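Local coordinates for GGDEF and EAL domain-containing protein (Vibrio cholerae O1 str. 2010EL-1786, PDB 6PWK) that binds cyclic di-GMP through its GGDEF and EAL domains and probably acts as a LapD-type receptor controlling large adhesins and biofilm formation, at residues R285-S288 with Q289-K293. Residues are numbered along the deposited sequence; the frame is centred on the assembly and turned at random.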
ATOM      1  N   ARG A 285       6.365  12.587  -9.501  1.00 68.86           N
ATOM      2  CA  ARG A 285       7.326  13.682  -9.427  1.00 62.09           C
ATOM      3  C   ARG A 285       8.320  13.618 -10.578  1.00 61.27           C
ATOM      4  O   ARG A 285       8.698  14.652 -11.141  1.00 63.78           O
ATOM      5  CB  ARG A 285       8.075  13.647  -8.094  1.00 56.76           C
ATOM      6  CG  ARG A 285       7.264  14.053  -6.883  1.00 55.24           C
ATOM      7  CD  ARG A 285       8.156  14.085  -5.653  1.00 61.94           C
ATOM      8  NE  ARG A 285       9.158  15.148  -5.730  1.00 70.70           N
ATOM      9  CZ  ARG A 285      10.253  15.201  -4.979  1.00 73.83           C
ATOM     10  NH1 ARG A 285      10.500  14.243  -4.095  1.00 71.61           N
ATOM     11  NH2 ARG A 285      11.107  16.206  -5.115  1.00 74.38           N
ATOM     12  N   TRP A 286       8.758  12.407 -10.933  1.00 61.71           N
ATOM     13  CA  TRP A 286       9.740  12.239 -11.999  1.00 60.67           C
ATOM     14  C   TRP A 286       9.223  12.784 -13.324  1.00 62.29           C
ATOM     15  O   TRP A 286       9.967  13.434 -14.069  1.00 64.67           O
ATOM     16  CB  TRP A 286      10.103  10.758 -12.129  1.00 56.66           C
ATOM     17  CG  TRP A 286      11.179  10.458 -13.128  1.00 61.91           C
ATOM     18  CD1 TRP A 286      12.515  10.333 -12.879  1.00 61.47           C
ATOM     19  CD2 TRP A 286      11.008  10.223 -14.531  1.00 63.75           C
ATOM     20  NE1 TRP A 286      13.187  10.042 -14.041  1.00 63.73           N
ATOM     21  CE2 TRP A 286      12.285   9.967 -15.070  1.00 64.54           C
ATOM     22  CE3 TRP A 286       9.901  10.206 -15.385  1.00 61.27           C
ATOM     23  CZ2 TRP A 286      12.486   9.702 -16.422  1.00 66.32           C
ATOM     24  CZ3 TRP A 286      10.101   9.941 -16.728  1.00 67.86           C
ATOM     25  CH2 TRP A 286      11.384   9.693 -17.233  1.00 64.84           C
ATOM     26  N   ILE A 287       7.947  12.535 -13.633  1.00 59.42           N
ATOM     27  CA  ILE A 287       7.378  13.005 -14.894  1.00 58.05           C
ATOM     28  C   ILE A 287       7.415  14.526 -14.964  1.00 66.05           C
ATOM     29  O   ILE A 287       7.779  15.104 -15.996  1.00 63.29           O
ATOM     30  CB  ILE A 287       5.950  12.455 -15.069  1.00 60.34           C
ATOM     31  CG1 ILE A 287       5.995  11.082 -15.739  1.00 71.36           C
ATOM     32  CG2 ILE A 287       5.091  13.412 -15.882  1.00 71.50           C
ATOM     33  CD1 ILE A 287       6.487  11.124 -17.172  1.00 74.81           C
ATOM     34  N   SER A 288       7.060  15.199 -13.867  1.00 72.05           N
ATOM     35  CA  SER A 288       7.075  16.658 -13.859  1.00 77.24           C
ATOM     36  C   SER A 288       8.488  17.198 -14.039  1.00 75.49           C
ATOM     37  O   SER A 288       8.696  18.188 -14.750  1.00 69.59           O
ATOM     38  CB  SER A 288       6.473  17.182 -12.556  1.00 79.82           C
ATOM     39  OG  SER A 288       5.343  16.420 -12.175  1.00 86.55           O
ATOM     40  N   GLN A 289       9.472  16.561 -13.402  1.00 77.91           N
ATOM     41  CA  GLN A 289      10.843  17.053 -13.475  1.00 78.24           C
ATOM     42  C   GLN A 289      11.432  16.860 -14.866  1.00 75.57           C
ATOM     43  O   GLN A 289      12.099  17.758 -15.396  1.00 79.59           O
ATOM     44  CB  GLN A 289      11.699  16.352 -12.420  1.00 76.37           C
ATOM     45  CG  GLN A 289      11.260  16.615 -10.987  1.00 84.90           C
ATOM     46  CD  GLN A 289      11.952  15.706  -9.986  1.00 92.21           C
ATOM     47  OE1 GLN A 289      12.444  14.634 -10.338  1.00 91.76           O
ATOM     48  NE2 GLN A 289      11.992  16.134  -8.729  1.00 93.74           N
ATOM     49  N   THR A 290      11.195  15.700 -15.478  1.00 75.22           N
ATOM     50  CA  THR A 290      11.769  15.438 -16.794  1.00 75.66           C
ATOM     51  C   THR A 290      11.032  16.192 -17.894  1.00 73.75           C
ATOM     52  O   THR A 290      11.664  16.693 -18.829  1.00 82.17           O
ATOM     53  CB  THR A 290      11.765  13.937 -17.084  1.00 75.71           C
ATOM     54  OG1 THR A 290      10.415  13.451 -17.094  1.00 86.99           O
ATOM     55  CG2 THR A 290      12.559  13.194 -16.028  1.00 65.63           C
ATOM     56  N   LEU A 291       9.702  16.280 -17.807  1.00 60.80           N
ATOM     57  CA  LEU A 291       8.951  16.999 -18.832  1.00 63.27           C
ATOM     58  C   LEU A 291       9.294  18.482 -18.844  1.00 68.26           C
ATOM     59  O   LEU A 291       9.234  19.122 -19.900  1.00 72.64           O
ATOM     60  CB  LEU A 291       7.450  16.806 -18.626  1.00 64.64           C
ATOM     61  CG  LEU A 291       6.832  15.484 -19.088  1.00 69.83           C
ATOM     62  CD1 LEU A 291       5.321  15.515 -18.918  1.00 74.98           C
ATOM     63  CD2 LEU A 291       7.203  15.194 -20.532  1.00 62.44           C
ATOM     64  N   SER A 292       9.649  19.048 -17.688  1.00 73.22           N
ATOM     65  CA  SER A 292      10.058  20.447 -17.651  1.00 82.61           C
ATOM     66  C   SER A 292      11.419  20.665 -18.297  1.00 91.59           C
ATOM     67  O   SER A 292      11.714  21.784 -18.730  1.00 99.75           O
ATOM     68  CB  SER A 292      10.083  20.955 -16.209  1.00 79.10           C
ATOM     69  OG  SER A 292      11.105  20.321 -15.460  1.00 82.88           O
ATOM     70  N   LYS A 293      12.251  19.629 -18.372  1.00 91.15           N
ATOM     71  CA  LYS A 293      13.560  19.724 -19.003  1.00 93.56           C
ATOM     72  C   LYS A 293      13.516  19.474 -20.506  1.00 93.28           C
ATOM     73  O   LYS A 293      14.550  19.610 -21.170  1.00100.90           O
ATOM     74  CB  LYS A 293      14.536  18.741 -18.342  1.00 95.34           C
ATOM     75  CG  LYS A 293      14.947  19.136 -16.929  1.00101.83           C
ATOM     76  CD  LYS A 293      16.007  18.200 -16.357  1.00104.85           C
ATOM     77  CE  LYS A 293      15.399  16.916 -15.814  1.00105.59           C
ATOM     78  NZ  LYS A 293      16.421  16.065 -15.141  1.00108.18           N
TER
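Two groups of Thr290 grip the carbonyl oxygen of Trp286: the backbone N of Thr290 reaches Trp286 O at 2.9 Å, and its hydroxyl OG1 donates to the same oxygen at 3.1 Å. The amide arrives almost in line with the carbonyl, whereas the hydroxyl comes in at a C=O...O angle of 133°, tilted from the carbonyl plane. This is the familiar way a helical threonine returns its hydroxyl to the preceding turn, here within helix 281-292 of the EAL domain. With OG1 set between backbone N and carbonyl carbon (chi1 62°), the methyl is turned toward the indole of Trp286. CG2 of Thr290 then lies over one ring face in a CH-pi contact, 3.5 Å from the centroid of the six-membered ring of Trp286. Trp286 also packs on helix 245-261.

On the buried side, Ile287 and Leu291 run side by side, with Ile287 CG2 3.7 Å from Leu291 CD1; strand 301-305 packs against both. Ser292 OG donates to Gln289 O at 2.7 Å from above the carbonyl plane. Arg285 NH2 lies 3.7 Å from Gln289 NE2, guanidinium and amide planes 71° apart; Arg285 NH2 forms a salt bridge with Glu348 and NH1 a hydrogen bond with His315, both of the second subunit. One short helical segment thus divides its chemistry by face, with apolar side chains turned to the domain core, a threonine whose hydroxyl pairs with a backbone carbonyl while its methyl lies against an aromatic face, and an arginine committed to the dimer partner.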